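Local coordinates for protein NUDIX hydrolase (Nitrosomonas europaea, PDB 2B0V) that probably hydrolyses nucleoside di- and triphosphates, and perhaps thiamine diphosphate, as a magnesium-dependent monomeric Nudix hydrolase of the NudJ subfamily, at residues 6-11 with 39-44; 13-18 with 91-96; 21-26 with 33-38; 70-75 with 85-90. All coordinates share one frame; numbering follows the deposited sequence.

Contact 1 of 4, residues 6-11 with 39-44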
loop_
_atom_site.group_PDB
_atom_site.type_symbol
_atom_site.label_atom_id
_atom_site.label_comp_id
_atom_site.label_asym_id
_atom_site.label_seq_id
_atom_site.Cartn_x
_atom_site.Cartn_y
_atom_site.Cartn_z
ATOM N N LYS A 6 -9.380 -17.028 6.786
ATOM C CA LYS A 6 -9.983 -17.166 5.420
ATOM C C LYS A 6 -10.059 -15.841 4.586
ATOM O O LYS A 6 -9.954 -15.893 3.357
ATOM C CB LYS A 6 -11.327 -17.919 5.466
ATOM C CG LYS A 6 -11.659 -18.671 6.779
ATOM C CD LYS A 6 -10.786 -19.892 7.000
ATOM C CE LYS A 6 -11.475 -21.174 6.518
ATOM N NZ LYS A 6 -10.478 -22.264 6.283
ATOM N N PRO A 7 -10.250 -14.650 5.230
ATOM C CA PRO A 7 -9.958 -13.456 4.432
ATOM C C PRO A 7 -8.454 -13.426 4.151
ATOM O O PRO A 7 -7.690 -13.963 4.947
ATOM C CB PRO A 7 -10.315 -12.302 5.382
ATOM C CG PRO A 7 -10.204 -12.906 6.767
ATOM C CD PRO A 7 -10.751 -14.290 6.572
ATOM N N ASN A 8 -8.036 -12.821 3.046
ATOM C CA ASN A 8 -6.602 -12.636 2.777
ATOM C C ASN A 8 -6.095 -11.364 3.427
ATOM O O ASN A 8 -6.631 -10.290 3.178
ATOM C CB ASN A 8 -6.337 -12.608 1.296
ATOM C CG ASN A 8 -6.634 -13.944 0.649
ATOM O OD1 ASN A 8 -5.763 -14.806 0.587
ATOM N ND2 ASN A 8 -7.882 -14.151 0.256
ATOM N N VAL A 9 -5.029 -11.465 4.205
ATOM C CA VAL A 9 -4.497 -10.281 4.893
ATOM C C VAL A 9 -3.483 -9.598 3.997
ATOM O O VAL A 9 -2.548 -10.238 3.465
ATOM C CB VAL A 9 -3.879 -10.663 6.243
ATOM C CG1 VAL A 9 -3.219 -9.428 6.894
ATOM C CG2 VAL A 9 -4.986 -11.260 7.152
ATOM N N THR A 10 -3.702 -8.311 3.792
ATOM C CA THR A 10 -2.842 -7.552 2.888
ATOM C C THR A 10 -2.396 -6.309 3.652
ATOM O O THR A 10 -2.970 -5.934 4.700
ATOM C CB THR A 10 -3.565 -7.078 1.595
ATOM O OG1 THR A 10 -4.693 -6.273 1.964
ATOM C CG2 THR A 10 -4.056 -8.308 0.777
ATOM N N VAL A 11 -1.427 -5.622 3.070
ATOM C CA VAL A 11 -0.914 -4.377 3.662
ATOM C C VAL A 11 -0.770 -3.330 2.552
ATOM O O VAL A 11 -0.630 -3.683 1.378
ATOM C CB VAL A 11 0.459 -4.586 4.320
ATOM C CG1 VAL A 11 0.326 -5.510 5.513
ATOM C CG2 VAL A 11 1.473 -5.127 3.270
ATOM N N ALA A 39 1.685 -2.200 -2.039
ATOM C CA ALA A 39 0.742 -3.051 -1.271
ATOM C C ALA A 39 0.999 -4.474 -1.640
ATOM O O ALA A 39 1.613 -4.730 -2.649
ATOM C CB ALA A 39 -0.733 -2.732 -1.627
ATOM N N GLY A 40 0.540 -5.396 -0.820
ATOM C CA GLY A 40 0.630 -6.819 -1.162
ATOM C C GLY A 40 0.181 -7.711 -0.031
ATOM O O GLY A 40 -0.251 -7.233 1.016
ATOM N N HIS A 41 0.306 -9.016 -0.248
ATOM C CA HIS A 41 -0.175 -9.978 0.720
ATOM C C HIS A 41 0.812 -10.198 1.857
ATOM O O HIS A 41 2.020 -10.277 1.623
ATOM C CB HIS A 41 -0.376 -11.308 0.022
ATOM C CG HIS A 41 -1.628 -11.373 -0.787
ATOM N ND1 HIS A 41 -1.870 -10.532 -1.852
ATOM C CD2 HIS A 41 -2.705 -12.185 -0.692
ATOM C CE1 HIS A 41 -3.042 -10.825 -2.383
ATOM N NE2 HIS A 41 -3.571 -11.821 -1.697
ATOM N N LEU A 42 0.306 -10.336 3.079
ATOM C CA LEU A 42 1.109 -10.828 4.191
ATOM C C LEU A 42 1.669 -12.208 3.838
ATOM O O LEU A 42 0.927 -13.065 3.337
ATOM C CB LEU A 42 0.213 -10.962 5.435
ATOM C CG LEU A 42 0.954 -11.434 6.695
ATOM C CD1 LEU A 42 1.855 -10.284 7.152
ATOM C CD2 LEU A 42 -0.083 -11.721 7.754
ATOM N N GLU A 43 2.945 -12.434 4.142
ATOM C CA GLU A 43 3.630 -13.740 3.931
ATOM C C GLU A 43 3.906 -14.384 5.296
ATOM O O GLU A 43 3.954 -13.684 6.305
ATOM C CB GLU A 43 4.940 -13.524 3.169
ATOM C CG GLU A 43 4.705 -12.951 1.794
ATOM C CD GLU A 43 5.996 -12.712 1.047
ATOM O OE1 GLU A 43 7.083 -12.901 1.650
ATOM O OE2 GLU A 43 5.928 -12.346 -0.149
ATOM N N PRO A 44 4.035 -15.730 5.358
ATOM C CA PRO A 44 4.348 -16.289 6.689
ATOM C C PRO A 44 5.667 -15.751 7.256
ATOM O O PRO A 44 6.541 -15.339 6.502
ATOM C CB PRO A 44 4.487 -17.794 6.429
ATOM C CG PRO A 44 3.798 -18.049 5.136
ATOM C CD PRO A 44 3.865 -16.782 4.332
#

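Contact 2 of 4, residues 13-18 with 91-96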
loop_
_atom_site.group_PDB
_atom_site.type_symbol
_atom_site.label_atom_id
_atom_site.label_comp_id
_atom_site.label_asym_id
_atom_site.label_seq_id
_atom_site.Cartn_x
_atom_site.Cartn_y
_atom_site.Cartn_z
ATOM N N ALA A 13 0.671 1.047 1.942
ATOM C CA ALA A 13 1.327 2.215 2.511
ATOM C C ALA A 13 0.857 3.479 1.856
ATOM O O ALA A 13 0.894 3.582 0.610
ATOM C CB ALA A 13 2.871 2.090 2.314
ATOM N N VAL A 14 0.445 4.441 2.694
ATOM C CA VAL A 14 0.164 5.798 2.281
ATOM C C VAL A 14 1.406 6.614 2.573
ATOM O O VAL A 14 1.760 6.824 3.744
ATOM C CB VAL A 14 -1.094 6.393 2.986
ATOM C CG1 VAL A 14 -1.284 7.869 2.598
ATOM C CG2 VAL A 14 -2.353 5.583 2.606
ATOM N N ILE A 15 2.091 7.025 1.502
ATOM C CA ILE A 15 3.357 7.760 1.629
ATOM C C ILE A 15 3.158 9.123 0.977
ATOM O O ILE A 15 3.083 9.213 -0.239
ATOM C CB ILE A 15 4.503 6.997 0.920
ATOM C CG1 ILE A 15 4.715 5.622 1.584
ATOM C CG2 ILE A 15 5.820 7.825 1.006
ATOM C CD1 ILE A 15 5.338 4.582 0.634
ATOM N N GLU A 16 3.071 10.167 1.798
ATOM C CA GLU A 16 2.729 11.546 1.363
ATOM C C GLU A 16 3.891 12.446 1.702
ATOM O O GLU A 16 4.374 12.438 2.833
ATOM C CB GLU A 16 1.478 12.044 2.112
ATOM C CG GLU A 16 0.948 13.426 1.679
ATOM C CD GLU A 16 1.309 14.508 2.686
ATOM O OE1 GLU A 16 1.081 14.279 3.907
ATOM O OE2 GLU A 16 1.844 15.575 2.257
ATOM N N GLN A 17 4.341 13.209 0.722
ATOM C CA GLN A 17 5.442 14.137 0.893
ATOM C C GLN A 17 5.061 15.359 0.082
ATOM O O GLN A 17 4.839 15.264 -1.134
ATOM C CB GLN A 17 6.739 13.486 0.399
ATOM C CG GLN A 17 8.029 14.216 0.733
ATOM C CD GLN A 17 9.279 13.416 0.315
ATOM O OE1 GLN A 17 9.321 12.174 0.404
ATOM N NE2 GLN A 17 10.314 14.135 -0.108
ATOM N N ASP A 18 4.908 16.493 0.775
ATOM C CA ASP A 18 4.494 17.753 0.150
ATOM C C ASP A 18 3.243 17.628 -0.762
ATOM O O ASP A 18 3.241 18.118 -1.906
ATOM C CB ASP A 18 5.659 18.400 -0.632
ATOM C CG ASP A 18 6.955 18.549 0.201
ATOM O OD1 ASP A 18 6.919 18.773 1.444
ATOM O OD2 ASP A 18 8.041 18.463 -0.417
ATOM N N GLY A 91 3.742 6.511 6.615
ATOM C CA GLY A 91 5.091 6.687 7.107
ATOM C C GLY A 91 5.936 7.439 6.110
ATOM O O GLY A 91 5.425 7.962 5.100
ATOM N N GLN A 92 7.224 7.501 6.412
ATOM C CA GLN A 92 8.184 8.151 5.533
ATOM C C GLN A 92 8.949 7.177 4.674
ATOM O O GLN A 92 9.182 6.017 5.069
ATOM C CB GLN A 92 9.211 8.875 6.359
ATOM C CG GLN A 92 8.680 9.940 7.292
ATOM C CD GLN A 92 9.809 10.588 8.082
ATOM O OE1 GLN A 92 10.784 11.070 7.501
ATOM N NE2 GLN A 92 9.694 10.578 9.416
ATOM N N VAL A 93 9.419 7.674 3.539
ATOM C CA VAL A 93 10.445 6.972 2.822
ATOM C C VAL A 93 11.783 7.583 3.234
ATOM O O VAL A 93 11.891 8.801 3.346
ATOM C CB VAL A 93 10.189 6.917 1.289
ATOM C CG1 VAL A 93 9.140 5.815 0.987
ATOM C CG2 VAL A 93 9.825 8.278 0.719
ATOM N N VAL A 94 12.772 6.729 3.488
ATOM C CA VAL A 94 14.036 7.171 4.075
ATOM C C VAL A 94 15.269 6.786 3.254
ATOM O O VAL A 94 16.377 7.112 3.641
ATOM C CB VAL A 94 14.208 6.628 5.496
ATOM C CG1 VAL A 94 13.102 7.131 6.406
ATOM C CG2 VAL A 94 14.263 5.092 5.493
ATOM N N SER A 95 15.082 6.045 2.161
ATOM C CA SER A 95 16.158 5.856 1.155
ATOM C C SER A 95 15.561 5.465 -0.183
ATOM O O SER A 95 14.436 5.000 -0.280
ATOM C CB SER A 95 17.121 4.734 1.584
ATOM O OG SER A 95 16.532 3.474 1.324
ATOM N N PHE A 96 16.339 5.689 -1.232
ATOM C CA PHE A 96 15.933 5.265 -2.563
ATOM C C PHE A 96 17.172 4.848 -3.310
ATOM O O PHE A 96 18.185 5.532 -3.256
ATOM C CB PHE A 96 15.277 6.419 -3.308
ATOM C CG PHE A 96 14.984 6.106 -4.760
ATOM C CD1 PHE A 96 14.217 5.005 -5.094
ATOM C CD2 PHE A 96 15.489 6.904 -5.771
ATOM C CE1 PHE A 96 13.905 4.681 -6.412
ATOM C CE2 PHE A 96 15.210 6.584 -7.124
ATOM C CZ PHE A 96 14.416 5.456 -7.436
HETATM O O HOH W 1 2.984 9.729 4.706
HETATM O O HOH W 2 8.552 10.631 3.198
#

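Contact 3 of 4, residues 21-26 with 33-38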
loop_
_atom_site.group_PDB
_atom_site.type_symbol
_atom_site.label_atom_id
_atom_site.label_comp_id
_atom_site.label_asym_id
_atom_site.label_seq_id
_atom_site.Cartn_x
_atom_site.Cartn_y
_atom_site.Cartn_z
ATOM N N TYR A 21 1.652 11.724 -3.370
ATOM C CA TYR A 21 1.665 10.363 -2.823
ATOM C C TYR A 21 2.472 9.434 -3.712
ATOM O O TYR A 21 2.312 9.457 -4.924
ATOM C CB TYR A 21 0.246 9.814 -2.708
ATOM C CG TYR A 21 -0.623 10.596 -1.757
ATOM C CD1 TYR A 21 -0.738 10.203 -0.430
ATOM C CD2 TYR A 21 -1.326 11.723 -2.188
ATOM C CE1 TYR A 21 -1.543 10.919 0.468
ATOM C CE2 TYR A 21 -2.138 12.452 -1.305
ATOM C CZ TYR A 21 -2.238 12.048 0.015
ATOM O OH TYR A 21 -3.036 12.769 0.880
ATOM N N LEU A 22 3.321 8.594 -3.095
ATOM C CA LEU A 22 4.056 7.583 -3.838
ATOM C C LEU A 22 3.145 6.382 -4.129
ATOM O O LEU A 22 2.749 5.644 -3.197
ATOM C CB LEU A 22 5.283 7.089 -3.029
ATOM C CG LEU A 22 6.250 6.154 -3.758
ATOM C CD1 LEU A 22 6.828 6.758 -5.052
ATOM C CD2 LEU A 22 7.364 5.737 -2.750
ATOM N N LEU A 23 2.861 6.170 -5.424
ATOM C CA LEU A 23 1.969 5.118 -5.880
ATOM C C LEU A 23 2.662 4.309 -6.919
ATOM O O LEU A 23 3.690 4.738 -7.481
ATOM C CB LEU A 23 0.688 5.712 -6.487
ATOM C CG LEU A 23 -0.200 6.566 -5.559
ATOM C CD1 LEU A 23 -1.404 7.206 -6.337
ATOM C CD2 LEU A 23 -0.678 5.781 -4.287
ATOM N N VAL A 24 2.078 3.172 -7.241
ATOM C CA VAL A 24 2.634 2.362 -8.315
ATOM C C VAL A 24 1.628 2.217 -9.438
ATOM O O VAL A 24 0.428 2.137 -9.182
ATOM C CB VAL A 24 3.107 0.958 -7.836
ATOM C CG1 VAL A 24 4.281 1.078 -6.854
ATOM C CG2 VAL A 24 1.953 0.165 -7.243
ATOM N N GLU A 25 2.122 2.216 -10.683
ATOM C CA GLU A 25 1.343 1.714 -11.811
ATOM C C GLU A 25 1.771 0.270 -12.012
ATOM O O GLU A 25 2.961 -0.037 -12.091
ATOM C CB GLU A 25 1.589 2.561 -13.065
ATOM C CG GLU A 25 1.103 3.984 -12.822
ATOM C CD GLU A 25 1.313 4.927 -13.996
ATOM O OE1 GLU A 25 2.255 4.710 -14.799
ATOM O OE2 GLU A 25 0.499 5.868 -14.107
ATOM N N GLU A 26 0.790 -0.623 -12.037
ATOM C CA GLU A 26 1.060 -2.059 -12.004
ATOM C C GLU A 26 0.096 -2.795 -12.931
ATOM O O GLU A 26 -0.975 -2.285 -13.274
ATOM C CB GLU A 26 0.920 -2.597 -10.570
ATOM C CG GLU A 26 -0.522 -2.476 -10.025
ATOM C CD GLU A 26 -0.591 -2.769 -8.535
ATOM O OE1 GLU A 26 0.489 -2.759 -7.873
ATOM O OE2 GLU A 26 -1.724 -2.991 -8.048
ATOM N N ILE A 33 -3.012 -1.555 -17.128
ATOM C CA ILE A 33 -2.334 -0.801 -16.086
ATOM C C ILE A 33 -3.317 -0.245 -15.040
ATOM O O ILE A 33 -4.332 0.388 -15.369
ATOM C CB ILE A 33 -1.441 0.328 -16.662
ATOM C CG1 ILE A 33 -0.362 -0.264 -17.580
ATOM C CG2 ILE A 33 -0.725 1.145 -15.550
ATOM C CD1 ILE A 33 0.486 0.787 -18.351
ATOM N N LYS A 34 -2.965 -0.468 -13.768
ATOM C CA LYS A 34 -3.770 -0.004 -12.656
ATOM C C LYS A 34 -2.893 0.839 -11.742
ATOM O O LYS A 34 -1.670 0.633 -11.685
ATOM C CB LYS A 34 -4.355 -1.184 -11.857
ATOM C CG LYS A 34 -5.269 -2.136 -12.664
ATOM C CD LYS A 34 -6.531 -1.410 -13.174
ATOM C CE LYS A 34 -7.367 -2.335 -14.045
ATOM N NZ LYS A 34 -8.645 -1.672 -14.488
ATOM N N LEU A 35 -3.499 1.795 -11.066
ATOM C CA LEU A 35 -2.820 2.599 -10.029
ATOM C C LEU A 35 -3.159 2.063 -8.623
ATOM O O LEU A 35 -4.313 1.722 -8.324
ATOM C CB LEU A 35 -3.326 4.037 -10.142
ATOM C CG LEU A 35 -2.557 5.095 -9.368
ATOM C CD1 LEU A 35 -1.151 5.251 -9.970
ATOM C CD2 LEU A 35 -3.361 6.427 -9.402
ATOM N N ASN A 36 -2.163 2.042 -7.742
ATOM C CA ASN A 36 -2.384 1.478 -6.408
ATOM C C ASN A 36 -1.351 2.034 -5.430
ATOM O O ASN A 36 -0.301 2.536 -5.835
ATOM C CB ASN A 36 -2.261 -0.062 -6.471
ATOM C CG ASN A 36 -2.893 -0.797 -5.268
ATOM O OD1 ASN A 36 -3.543 -0.214 -4.414
ATOM N ND2 ASN A 36 -2.725 -2.122 -5.256
ATOM N N GLN A 37 -1.628 1.974 -4.132
ATOM C CA GLN A 37 -0.534 2.132 -3.160
ATOM C C GLN A 37 0.459 0.965 -3.317
ATOM O O GLN A 37 0.058 -0.108 -3.792
ATOM C CB GLN A 37 -1.090 2.075 -1.735
ATOM C CG GLN A 37 -1.715 3.350 -1.225
ATOM C CD GLN A 37 -3.152 3.512 -1.768
ATOM O OE1 GLN A 37 -3.855 2.519 -2.060
ATOM N NE2 GLN A 37 -3.599 4.755 -1.837
ATOM N N PRO A 38 1.719 1.144 -2.867
ATOM C CA PRO A 38 2.596 -0.003 -2.654
ATOM C C PRO A 38 1.879 -0.936 -1.673
ATOM O O PRO A 38 1.427 -0.485 -0.615
ATOM C CB PRO A 38 3.813 0.630 -1.947
ATOM C CG PRO A 38 3.851 1.987 -2.488
ATOM C CD PRO A 38 2.357 2.399 -2.447
#

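Contact 4 of 4, residues 70-75 with 85-90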
loop_
_atom_site.group_PDB
_atom_site.type_symbol
_atom_site.label_atom_id
_atom_site.label_comp_id
_atom_site.label_asym_id
_atom_site.label_seq_id
_atom_site.Cartn_x
_atom_site.Cartn_y
_atom_site.Cartn_z
ATOM N N THR A 70 -3.395 3.804 9.568
ATOM C CA THR A 70 -4.428 4.743 9.132
ATOM C C THR A 70 -5.809 4.114 9.003
ATOM O O THR A 70 -6.813 4.845 9.067
ATOM C CB THR A 70 -4.082 5.447 7.805
ATOM O OG1 THR A 70 -3.863 4.457 6.791
ATOM C CG2 THR A 70 -2.826 6.298 7.967
ATOM N N GLY A 71 -5.875 2.798 8.796
ATOM C CA GLY A 71 -7.169 2.128 8.742
ATOM C C GLY A 71 -7.019 0.665 8.398
ATOM O O GLY A 71 -5.970 0.247 7.907
ATOM N N ILE A 72 -8.052 -0.110 8.734
ATOM C CA ILE A 72 -8.103 -1.528 8.348
ATOM C C ILE A 72 -9.387 -1.746 7.577
ATOM O O ILE A 72 -10.460 -1.455 8.095
ATOM C CB ILE A 72 -8.103 -2.403 9.620
ATOM C CG1 ILE A 72 -6.850 -2.084 10.456
ATOM C CG2 ILE A 72 -8.157 -3.922 9.240
ATOM C CD1 ILE A 72 -6.861 -2.752 11.871
ATOM N N TYR A 73 -9.251 -2.236 6.353
ATOM C CA TYR A 73 -10.400 -2.291 5.419
ATOM C C TYR A 73 -10.748 -3.709 5.113
ATOM O O TYR A 73 -9.877 -4.485 4.728
ATOM C CB TYR A 73 -10.067 -1.531 4.084
ATOM C CG TYR A 73 -9.652 -0.093 4.358
ATOM C CD1 TYR A 73 -10.620 0.933 4.408
ATOM C CD2 TYR A 73 -8.323 0.233 4.645
ATOM C CE1 TYR A 73 -10.253 2.255 4.695
ATOM C CE2 TYR A 73 -7.962 1.553 4.965
ATOM C CZ TYR A 73 -8.949 2.546 5.001
ATOM O OH TYR A 73 -8.603 3.833 5.318
ATOM N N HIS A 74 -12.015 -4.053 5.315
ATOM C CA HIS A 74 -12.457 -5.424 5.167
ATOM C C HIS A 74 -13.457 -5.415 4.023
ATOM O O HIS A 74 -14.540 -4.869 4.149
ATOM C CB HIS A 74 -13.094 -5.852 6.517
ATOM C CG HIS A 74 -13.689 -7.228 6.517
ATOM N ND1 HIS A 74 -14.448 -7.696 7.566
ATOM C CD2 HIS A 74 -13.676 -8.212 5.589
ATOM C CE1 HIS A 74 -14.848 -8.926 7.307
ATOM N NE2 HIS A 74 -14.425 -9.254 6.096
ATOM N N TRP A 75 -13.079 -5.987 2.890
ATOM C CA TRP A 75 -14.014 -5.990 1.758
ATOM C C TRP A 75 -13.868 -7.192 0.866
ATOM O O TRP A 75 -12.891 -7.920 0.965
ATOM C CB TRP A 75 -13.862 -4.703 0.974
ATOM C CG TRP A 75 -12.848 -4.767 -0.048
ATOM C CD1 TRP A 75 -13.045 -4.866 -1.411
ATOM C CD2 TRP A 75 -11.454 -4.758 0.160
ATOM N NE1 TRP A 75 -11.844 -4.919 -2.050
ATOM C CE2 TRP A 75 -10.842 -4.856 -1.120
ATOM C CE3 TRP A 75 -10.651 -4.683 1.301
ATOM C CZ2 TRP A 75 -9.467 -4.869 -1.290
ATOM C CZ3 TRP A 75 -9.268 -4.682 1.139
ATOM C CH2 TRP A 75 -8.686 -4.785 -0.147
ATOM N N LEU A 85 -8.490 -8.276 4.032
ATOM C CA LEU A 85 -8.355 -7.422 5.190
ATOM C C LEU A 85 -7.053 -6.628 4.998
ATOM O O LEU A 85 -5.947 -7.178 5.159
ATOM C CB LEU A 85 -8.301 -8.299 6.457
ATOM C CG LEU A 85 -8.398 -7.566 7.775
ATOM C CD1 LEU A 85 -9.723 -6.795 7.957
ATOM C CD2 LEU A 85 -8.230 -8.613 8.898
ATOM N N ARG A 86 -7.200 -5.340 4.645
ATOM C CA ARG A 86 -6.069 -4.524 4.256
ATOM C C ARG A 86 -5.676 -3.617 5.393
ATOM O O ARG A 86 -6.430 -2.701 5.750
ATOM C CB ARG A 86 -6.415 -3.635 3.052
ATOM C CG ARG A 86 -5.296 -2.615 2.702
ATOM C CD ARG A 86 -5.795 -1.593 1.612
ATOM N NE ARG A 86 -5.195 -1.898 0.307
ATOM C CZ ARG A 86 -4.800 -1.018 -0.611
ATOM N NH1 ARG A 86 -4.916 0.283 -0.438
ATOM N NH2 ARG A 86 -4.230 -1.470 -1.721
ATOM N N PHE A 87 -4.498 -3.868 5.974
ATOM C CA PHE A 87 -3.957 -2.961 7.014
ATOM C C PHE A 87 -3.169 -1.886 6.329
ATOM O O PHE A 87 -2.204 -2.214 5.657
ATOM C CB PHE A 87 -2.994 -3.726 7.902
ATOM C CG PHE A 87 -3.687 -4.703 8.837
ATOM C CD1 PHE A 87 -3.837 -4.393 10.203
ATOM C CD2 PHE A 87 -4.189 -5.927 8.336
ATOM C CE1 PHE A 87 -4.499 -5.300 11.074
ATOM C CE2 PHE A 87 -4.857 -6.851 9.197
ATOM C CZ PHE A 87 -5.012 -6.534 10.559
ATOM N N THR A 88 -3.552 -0.617 6.554
ATOM C CA THR A 88 -2.934 0.495 5.798
ATOM C C THR A 88 -2.167 1.331 6.803
ATOM O O THR A 88 -2.687 1.655 7.875
ATOM C CB THR A 88 -4.027 1.338 5.142
ATOM O OG1 THR A 88 -4.848 0.475 4.342
ATOM C CG2 THR A 88 -3.394 2.372 4.269
ATOM N N PHE A 89 -0.931 1.667 6.440
ATOM C CA PHE A 89 -0.057 2.459 7.316
ATOM C C PHE A 89 0.402 3.705 6.606
ATOM O O PHE A 89 0.560 3.688 5.370
ATOM C CB PHE A 89 1.192 1.642 7.684
ATOM C CG PHE A 89 0.850 0.396 8.420
ATOM C CD1 PHE A 89 0.803 0.403 9.805
ATOM C CD2 PHE A 89 0.582 -0.792 7.714
ATOM C CE1 PHE A 89 0.471 -0.772 10.496
ATOM C CE2 PHE A 89 0.266 -1.945 8.378
ATOM C CZ PHE A 89 0.206 -1.942 9.765
ATOM N N SER A 90 0.707 4.761 7.366
ATOM C CA SER A 90 1.405 5.917 6.797
ATOM C C SER A 90 2.815 5.977 7.395
ATOM O O SER A 90 3.056 5.541 8.546
ATOM C CB SER A 90 0.624 7.212 7.100
ATOM O OG SER A 90 1.320 8.335 6.615
#

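Contact 1 of 4, residues 6-11 with 39-44
An antiparallel strand pairing joins Val-9, Thr-10 and Val-11 to Gly-40, His-41 and Leu-42, where the first strand of the Nudix fold meets the short strand 39-41, on which the Nudix box begins. Val-11 and Gly-40 form a hydrogen-bonded pair: Val-11 N reaches Gly-40 O at 2.9 Å, and Gly-40 N returns a bond to Val-11 O at 3.0 Å. One residue on, Thr-10 and His-41 make the non-hydrogen-bonded pair. Leu-42, already past the strand, adds a third bond from its N to Val-9 O at 2.9 Å, the donor tilted 27° from the carbonyl plane.

The side chains sort to two faces. On one, Thr-10 CG2 sits over the centre of the His-41 ring, 4.1 Å from its centroid, in a CH-pi contact. A chi1 of 58° puts the threonine OG1 between the backbone N and the carbonyl carbon and turns the methyl over the ring face; the two side chains run side by side. Asn-8 CB approaches the ring obliquely near NE2. On the other face Val-9 and Leu-42 lie side by side, CG1 to CD2 4.0 Å, and Val-11 CG2 rests against Gly-40 O at 3.5 Å. Helix 48-60 lies against this face, with Ala-51 touching both Val-11 and Leu-42.

Residues 40-61 fit the Nudix box, the loop-helix-loop element that in this family carries the metal-binding glutamates. Arg-54 and Glu-59 of its helix bond to His-41 O and Ala-39 N. Backbone bonds thus fix the start of the box to the sheet, while the sparse side-chain contacts are mainly apolar.

Contact 2 of 4, residues 13-18 with 91-96
Val-93 turns CG1 anti to its carbonyl carbon (chi1 -79°) and Ile-15 carries CG2 anti to its backbone N, and these two methyls meet at 3.9 Å. The side chains cross at about a right angle, with Ile-15 CD1 also 4.0 Å from Val-93 CG1. Gln-17, its chain extended beyond CG, comes across from the strand end and lays OE1 3.9 Å from Val-93 CG2.

No direct hydrogen bond links the segments; Val-14 O and Gly-91 N stand 3.5 Å apart, and water takes over where the strands part. One water accepts from Glu-16 N at 2.9 Å and donates to Gly-91 O at 3.0 Å and, more distantly, to Val-14 O, bridging three backbone groups. A second accepts from Val-93 N at 3.1 Å and donates to Gln-17 OE1, which ties the glutamine's amide to the opposite backbone.

Leu-22 and Trp-111 pack against both Ile-15 and Val-93, and Val-56 of helix 48-60 also touches Ile-15. An alanine in place of Val-93 would remove both methyls and would probably leave Ile-15 CG2 and CD1 without their partner in this segment, opening a gap between the diverging strands.

The arrangement is that of two parallel neighbours, strands 8-17 and 82-96, splaying apart at one end of the mixed sheet of the Nudix fold, with ordered water bridging the backbones as the direct ladder ends.

Contact 3 of 4, residues 21-26 with 33-38
Ile-33 opens the second segment by setting CG2 against Glu-25 CB at 3.7 Å. Lys-34 then pairs with Glu-26 through two backbone bonds, Lys-34 N to Glu-26 O at 2.7 Å and Glu-26 N to Lys-34 O at 2.8 Å. Leu-35, CG anti to the backbone N (chi1 -168°), swings CD2 to Leu-23 CD1 at 3.7 Å, the two leucines crossing at about a right angle, and brings CD1 beside Glu-25 CG at 3.8 Å. Phe-112 of strand 106-113 also packs on Leu-35 and Leu-23.

This is an antiparallel beta hairpin, strands 20-26 and 34-36, within the mixed sheet of the Nudix fold. Asn-36 makes its next hydrogen-bonded pair with Val-24. On the side-chain level, Asn-36 ND2 donates to Glu-26 OE2 at 3.1 Å on the syn side, 28° out of the carboxylate plane; carboxylate and amide planes stand 83° apart. Arg-125 forms a salt bridge to the same oxygen, and Arg-86 donates to Asn-36 OD1, fixing the amide's orientation from both ends.

Gln-37 points away from the hairpin partner, yet its bent chain passes Leu-23 CD2 while its amide bonds to Arg-86 and Val-129. Pro-38 ends the segment with CD 3.4 Å from Leu-22 O.

Contact 4 of 4, residues 70-75 with 85-90
Thr-70 N donates almost straight to Thr-88 O, 2.8 Å away at an N-H...O angle of 171°. Thr-88 N answers to Gly-71 O at 2.9 Å, and Tyr-73 and Arg-86 exchange two more backbone bonds, Arg-86 N to Tyr-73 O measuring 2.8 Å. Two residues, Thr-70 and Gly-71, lie opposite the single Thr-88, which makes a classic beta bulge in the long antiparallel hairpin of strands 62-77 and 82-96, part of the mixed Nudix sheet.

At the bulge Thr-70 OG1 lies 3.3 Å from Thr-88 CG2, and Thr-70 CG2, anti to the carbonyl carbon, touches Ser-90 CB at 3.7 Å. A glycine at Thr-70 would strip away this methyl and hydroxyl, and would probably leave Ser-90 CB and Thr-88 CG2 facing a gap beside the bulge. The buried Thr-88 OG1 has no hydrogen-bond partner in the model; it sits at the edge of the Tyr-73 ring, near CE2. Tyr-73 OH instead bonds to Asp-135.

On that same face Trp-75 presents its ring edge, CZ3 3.6 Å from Arg-86 CB, while the guanidinium reaches on to Asn-36 and Gln-37; indole and guanidinium planes stand 90° apart. On the face of Ile-72, His-74, Leu-85 and Phe-87 the contacts are apolar: Ile-72 CG2 lies over the centre of the Phe-87 ring, 4.2 Å from its centroid, as CD1 of the same isoleucine packs against Phe-87 CE1.

How the contacts relate
All four contacts belong to one mixed sheet. Contacts 1 and 2 use strand 8-17 on opposite sides of the chain's centre, contact 1 pairing it directly, contact 2 through apolar packing and water-bridged backbones. Contacts 2 and 4 share strand 82-96, which runs beside strand 8-17: Thr-10 bonds to Leu-85 and Phe-87, and Val-14 to Phe-89. Contact 3 is the most buried, most of its polar side chains held by salt bridges and side-chain hydrogen bonds; contact 2 is also buried, with exposed Gln-17 at its edge. Contacts 1 and 4 are partly buried and mix backbone ladders with CH-pi packing. Arg-86 of contact 4 grips Asn-36 and Gln-37 of contact 3, linking the two hairpins.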